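Local coordinates for protein DNA-3-methyladenine glycosidase II, putative (Deinococcus radiodurans, PDB 2YG9) that belongs to the helix-hairpin-helix (HhH-GPD) superfamily of base excision DNA repair proteins and has an all-helical fold without strands, at residues 29-42 against 199-211. Residues are numbered along the deposited sequence; the frame is centred on the assembly and turned at random.
Sequences HAGAVAHLSRDPVL and RWAPYRSLASRYL. With NI (nickel (II) ion), chain F.
The Y203 ring lies between A32, whose CA stands over the ring centre 3.7 Å from the centroid, and P202 CG on the opposite face; its edge turns toward the face of H35 in an offset edge-to-face pair with planes at 64°. In this all-helical HhH-GPD protein, helix 30-36 crosses segment 204-211, the start of helix 204-219, at -73°, joining the N-terminal part of the chain to its C-terminal helices. L42 CD1 makes a CH-pi contact over one face of the W200 indole, 3.6 Å from the centroid of the five-membered ring, while D39 meets the edge. There W200 NE1 gives a nearly straight bond of 3.0 Å to the anti lone pair of D39 OD2, the carboxylate and indole lying nearly coplanar. That oxygen is also hydrogen-bonded to Y188 OH, and D39 OD1 caps helix 40-49 through V41 N. L206 spreads its two methyls: CD1 sits over the H29 ring, and CD2 presses on A32 CB at 3.5 Å. Between the two aromatic sites, L36 CD2 packs on W200 CB and A207 CB. A chi1 of 174° swings the H35 imidazole away from the backbone N, toward the last turn of helix 193-200, where NE2 donates to R199 O at 2.7 Å. The other ring nitrogen, H35 ND1, binds the nickel ion at 2.5 Å, and four waters complete the ligands seen. One, water 4, is also hydrogen-bonded to Y203 OH.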
loop_
_atom_site.group_PDB
_atom_site.type_symbol
_atom_site.label_atom_id
_atom_site.label_comp_id
_atom_site.label_asym_id
_atom_site.label_seq_id
_atom_site.Cartn_x
_atom_site.Cartn_y
_atom_site.Cartn_z
ATOM N N HIS A 29 15.459 1.355 9.817
ATOM C CA HIS A 29 14.412 1.862 10.724
ATOM C C HIS A 29 14.860 2.471 12.071
ATOM O O HIS A 29 14.021 2.762 12.909
ATOM C CB HIS A 29 13.441 0.729 11.059
ATOM C CG HIS A 29 12.659 0.240 9.883
ATOM N ND1 HIS A 29 11.944 -0.943 9.905
ATOM C CD2 HIS A 29 12.500 0.759 8.643
ATOM C CE1 HIS A 29 11.378 -1.130 8.726
ATOM N NE2 HIS A 29 11.704 -0.115 7.939
ATOM N N ALA A 30 16.154 2.671 12.298
ATOM C CA ALA A 30 16.622 3.148 13.608
ATOM C C ALA A 30 16.107 4.542 13.945
ATOM O O ALA A 30 15.504 4.781 15.016
ATOM C CB ALA A 30 18.230 3.091 13.688
ATOM N N GLY A 31 16.342 5.464 13.030
ATOM C CA GLY A 31 15.820 6.832 13.139
ATOM C C GLY A 31 14.317 6.904 13.313
ATOM O O GLY A 31 13.831 7.583 14.207
ATOM N N ALA A 32 13.594 6.194 12.462
ATOM C CA ALA A 32 12.147 6.032 12.551
ATOM C C ALA A 32 11.669 5.512 13.913
ATOM O O ALA A 32 10.839 6.133 14.554
ATOM C CB ALA A 32 11.633 5.097 11.397
ATOM N N VAL A 33 12.236 4.410 14.376
ATOM C CA VAL A 33 11.833 3.858 15.662
ATOM C C VAL A 33 12.135 4.829 16.837
ATOM O O VAL A 33 11.356 4.889 17.783
ATOM C CB VAL A 33 12.444 2.451 15.869
ATOM C CG1 VAL A 33 12.181 1.881 17.319
ATOM C CG2 VAL A 33 11.869 1.485 14.793
ATOM N N ALA A 34 13.248 5.565 16.776
ATOM C CA ALA A 34 13.602 6.505 17.834
ATOM C C ALA A 34 12.568 7.603 17.852
ATOM O O ALA A 34 12.128 8.003 18.896
ATOM C CB ALA A 34 14.962 7.080 17.622
ATOM N N HIS A 35 12.205 8.100 16.670
ATOM C CA HIS A 35 11.223 9.159 16.575
ATOM C C HIS A 35 9.871 8.693 17.118
ATOM O O HIS A 35 9.311 9.349 17.988
ATOM C CB HIS A 35 11.116 9.687 15.140
ATOM C CG HIS A 35 10.014 10.678 14.959
ATOM N ND1 HIS A 35 10.221 12.043 14.981
ATOM C CD2 HIS A 35 8.682 10.502 14.790
ATOM C CE1 HIS A 35 9.060 12.659 14.814
ATOM N NE2 HIS A 35 8.108 11.743 14.727
ATOM N N LEU A 36 9.376 7.551 16.630
ATOM C CA LEU A 36 8.088 7.004 17.016
ATOM C C LEU A 36 8.024 6.716 18.517
ATOM O O LEU A 36 7.039 7.006 19.173
ATOM C CB LEU A 36 7.803 5.737 16.199
ATOM C CG LEU A 36 7.637 5.972 14.676
ATOM C CD1 LEU A 36 7.506 4.577 13.937
ATOM C CD2 LEU A 36 6.434 6.936 14.350
ATOM N N SER A 37 9.139 6.210 19.044
ATOM C CA SER A 37 9.277 5.878 20.442
ATOM C C SER A 37 9.164 7.071 21.367
ATOM O O SER A 37 9.047 6.874 22.547
ATOM C CB SER A 37 10.611 5.183 20.695
ATOM O OG SER A 37 10.538 3.887 20.166
ATOM N N ARG A 38 9.214 8.294 20.833
ATOM C CA ARG A 38 8.927 9.447 21.650
ATOM C C ARG A 38 7.474 9.483 22.144
ATOM O O ARG A 38 7.149 10.189 23.087
ATOM C CB ARG A 38 9.253 10.720 20.890
ATOM C CG ARG A 38 10.739 10.838 20.664
ATOM C CD ARG A 38 11.020 11.969 19.822
ATOM N NE ARG A 38 10.745 13.174 20.576
ATOM C CZ ARG A 38 11.296 14.364 20.345
ATOM N NH1 ARG A 38 12.166 14.537 19.349
ATOM N NH2 ARG A 38 10.938 15.385 21.122
ATOM N N ASP A 39 6.602 8.756 21.454
ATOM C CA ASP A 39 5.230 8.564 21.847
ATOM C C ASP A 39 5.307 7.297 22.675
ATOM O O ASP A 39 5.635 6.251 22.160
ATOM C CB ASP A 39 4.368 8.408 20.574
ATOM C CG ASP A 39 2.933 8.007 20.841
ATOM O OD1 ASP A 39 2.539 7.707 21.985
ATOM O OD2 ASP A 39 2.165 8.005 19.847
ATOM N N PRO A 40 5.060 7.400 23.991
ATOM C CA PRO A 40 5.123 6.207 24.863
ATOM C C PRO A 40 4.269 5.015 24.407
ATOM O O PRO A 40 4.622 3.875 24.677
ATOM C CB PRO A 40 4.690 6.749 26.230
ATOM C CG PRO A 40 4.195 8.118 25.991
ATOM C CD PRO A 40 4.766 8.629 24.732
ATOM N N VAL A 41 3.175 5.250 23.675
ATOM C CA VAL A 41 2.390 4.146 23.142
ATOM C C VAL A 41 3.225 3.347 22.148
ATOM O O VAL A 41 3.355 2.115 22.272
ATOM C CB VAL A 41 1.038 4.627 22.531
ATOM C CG1 VAL A 41 0.308 3.466 21.773
ATOM C CG2 VAL A 41 0.171 5.190 23.632
ATOM N N LEU A 42 3.827 4.042 21.188
ATOM C CA LEU A 42 4.632 3.389 20.170
ATOM C C LEU A 42 5.971 2.890 20.726
ATOM O O LEU A 42 6.481 1.875 20.255
ATOM C CB LEU A 42 4.821 4.278 18.931
ATOM C CG LEU A 42 3.591 4.554 18.053
ATOM C CD1 LEU A 42 4.050 5.108 16.681
ATOM C CD2 LEU A 42 2.712 3.283 17.868
ATOM N N ARG A 199 2.125 13.527 14.847
ATOM C CA ARG A 199 3.325 13.406 15.659
ATOM C C ARG A 199 4.287 12.364 15.099
ATOM O O ARG A 199 5.524 12.479 15.254
ATOM C CB ARG A 199 2.938 13.022 17.079
ATOM C CG ARG A 199 4.098 12.968 18.038
ATOM C CD ARG A 199 3.627 12.768 19.430
ATOM N NE ARG A 199 4.712 12.722 20.397
ATOM C CZ ARG A 199 4.516 12.574 21.705
ATOM N NH1 ARG A 199 3.289 12.437 22.178
ATOM N NH2 ARG A 199 5.550 12.552 22.548
ATOM N N TRP A 200 3.713 11.336 14.469
ATOM C CA TRP A 200 4.505 10.267 13.882
ATOM C C TRP A 200 5.214 10.677 12.632
ATOM O O TRP A 200 6.203 10.081 12.293
ATOM C CB TRP A 200 3.633 9.050 13.585
ATOM C CG TRP A 200 2.901 8.519 14.781
ATOM C CD1 TRP A 200 3.205 8.707 16.099
ATOM C CD2 TRP A 200 1.746 7.684 14.754
ATOM N NE1 TRP A 200 2.298 8.046 16.891
ATOM C CE2 TRP A 200 1.414 7.380 16.095
ATOM C CE3 TRP A 200 0.984 7.135 13.729
ATOM C CZ2 TRP A 200 0.323 6.581 16.433
ATOM C CZ3 TRP A 200 -0.089 6.320 14.060
ATOM C CH2 TRP A 200 -0.411 6.061 15.407
ATOM N N ALA A 201 4.713 11.698 11.943
ATOM C CA ALA A 201 5.408 12.260 10.774
ATOM C C ALA A 201 6.857 12.605 11.129
ATOM O O ALA A 201 7.086 13.088 12.201
ATOM C CB ALA A 201 4.671 13.486 10.297
ATOM N N PRO A 202 7.825 12.353 10.228
ATOM C CA PRO A 202 7.735 11.825 8.856
ATOM C C PRO A 202 7.811 10.298 8.692
ATOM O O PRO A 202 8.256 9.816 7.618
ATOM C CB PRO A 202 8.952 12.460 8.195
ATOM C CG PRO A 202 9.969 12.350 9.247
ATOM C CD PRO A 202 9.217 12.724 10.536
ATOM N N TYR A 203 7.307 9.559 9.695
ATOM C CA TYR A 203 7.405 8.090 9.721
ATOM C C TYR A 203 6.028 7.463 9.964
ATOM O O TYR A 203 5.888 6.509 10.683
ATOM C CB TYR A 203 8.408 7.629 10.794
ATOM C CG TYR A 203 9.776 8.294 10.678
ATOM C CD1 TYR A 203 10.607 8.036 9.594
ATOM C CD2 TYR A 203 10.219 9.204 11.656
ATOM C CE1 TYR A 203 11.851 8.671 9.471
ATOM C CE2 TYR A 203 11.453 9.822 11.543
ATOM C CZ TYR A 203 12.262 9.546 10.457
ATOM O OH TYR A 203 13.510 10.129 10.373
ATOM N N ARG A 204 5.008 8.024 9.330
ATOM C CA ARG A 204 3.639 7.491 9.489
ATOM C C ARG A 204 3.468 6.112 8.884
ATOM O O ARG A 204 2.623 5.346 9.344
ATOM C CB ARG A 204 2.635 8.498 8.956
ATOM C CG ARG A 204 2.283 9.500 10.024
ATOM C CD ARG A 204 1.412 10.600 9.520
ATOM N NE ARG A 204 2.080 11.487 8.556
ATOM C CZ ARG A 204 1.506 12.578 8.074
ATOM N NH1 ARG A 204 0.285 12.895 8.466
ATOM N NH2 ARG A 204 2.148 13.358 7.215
ATOM N N SER A 205 4.279 5.777 7.863
ATOM C CA SER A 205 4.205 4.443 7.243
ATOM C C SER A 205 4.648 3.365 8.222
ATOM O O SER A 205 3.949 2.399 8.405
ATOM C CB SER A 205 5.057 4.330 5.954
ATOM O OG SER A 205 4.538 5.163 4.938
ATOM N N LEU A 206 5.802 3.526 8.857
ATOM C CA LEU A 206 6.251 2.522 9.818
ATOM C C LEU A 206 5.355 2.476 11.053
ATOM O O LEU A 206 5.103 1.381 11.569
ATOM C CB LEU A 206 7.747 2.709 10.200
ATOM C CG LEU A 206 8.413 1.630 11.059
ATOM C CD1 LEU A 206 8.469 0.267 10.324
ATOM C CD2 LEU A 206 9.826 2.087 11.531
ATOM N N ALA A 207 4.878 3.631 11.511
ATOM C CA ALA A 207 3.903 3.672 12.621
ATOM C C ALA A 207 2.693 2.833 12.216
ATOM O O ALA A 207 2.263 2.018 12.963
ATOM C CB ALA A 207 3.461 5.069 12.906
ATOM N N SER A 208 2.156 3.073 11.015
ATOM C CA SER A 208 1.042 2.283 10.478
ATOM C C SER A 208 1.360 0.765 10.517
ATOM O O SER A 208 0.561 -0.038 10.991
ATOM C CB SER A 208 0.728 2.736 9.056
ATOM O OG SER A 208 0.113 4.003 9.028
ATOM N N ARG A 209 2.539 0.383 10.031
ATOM C CA ARG A 209 2.944 -1.017 10.039
ATOM C C ARG A 209 3.030 -1.602 11.457
ATOM O O ARG A 209 2.658 -2.779 11.682
ATOM C CB ARG A 209 4.261 -1.184 9.277
ATOM C CG ARG A 209 4.102 -0.928 7.770
ATOM C CD ARG A 209 5.452 -1.036 7.060
ATOM N NE ARG A 209 6.004 -2.395 7.186
ATOM C CZ ARG A 209 7.300 -2.728 7.099
ATOM N NH1 ARG A 209 8.243 -1.813 6.956
ATOM N NH2 ARG A 209 7.650 -3.995 7.227
ATOM N N TYR A 210 3.463 -0.789 12.413
ATOM C CA TYR A 210 3.451 -1.219 13.817
ATOM C C TYR A 210 2.053 -1.343 14.391
ATOM O O TYR A 210 1.803 -2.231 15.189
ATOM C CB TYR A 210 4.358 -0.327 14.700
ATOM C CG TYR A 210 5.803 -0.783 14.719
ATOM C CD1 TYR A 210 6.171 -1.992 15.334
ATOM C CD2 TYR A 210 6.781 -0.056 14.083
ATOM C CE1 TYR A 210 7.504 -2.439 15.322
ATOM C CE2 TYR A 210 8.110 -0.497 14.065
ATOM C CZ TYR A 210 8.466 -1.687 14.691
ATOM O OH TYR A 210 9.802 -2.076 14.646
ATOM N N LEU A 211 1.123 -0.463 14.014
ATOM C CA LEU A 211 -0.276 -0.679 14.404
ATOM C C LEU A 211 -0.860 -2.003 13.880
ATOM O O LEU A 211 -1.571 -2.741 14.615
ATOM C CB LEU A 211 -1.159 0.503 13.985
ATOM C CG LEU A 211 -1.000 1.829 14.752
ATOM C CD1 LEU A 211 -1.956 2.852 14.164
ATOM C CD2 LEU A 211 -1.220 1.629 16.253
HETATM NI NI NI F . 12.411 13.071 14.378
HETATM O O HOH W 1 11.669 -2.112 12.675
HETATM O O HOH W 2 6.260 10.139 17.663
HETATM O O HOH W 3 8.533 14.151 23.063
HETATM O O HOH W 4 13.909 11.630 13.065
HETATM O O HOH W 5 11.901 14.469 12.728
HETATM O O HOH W 6 13.038 12.368 16.586
HETATM O O HOH W 7 14.235 14.497 15.288
#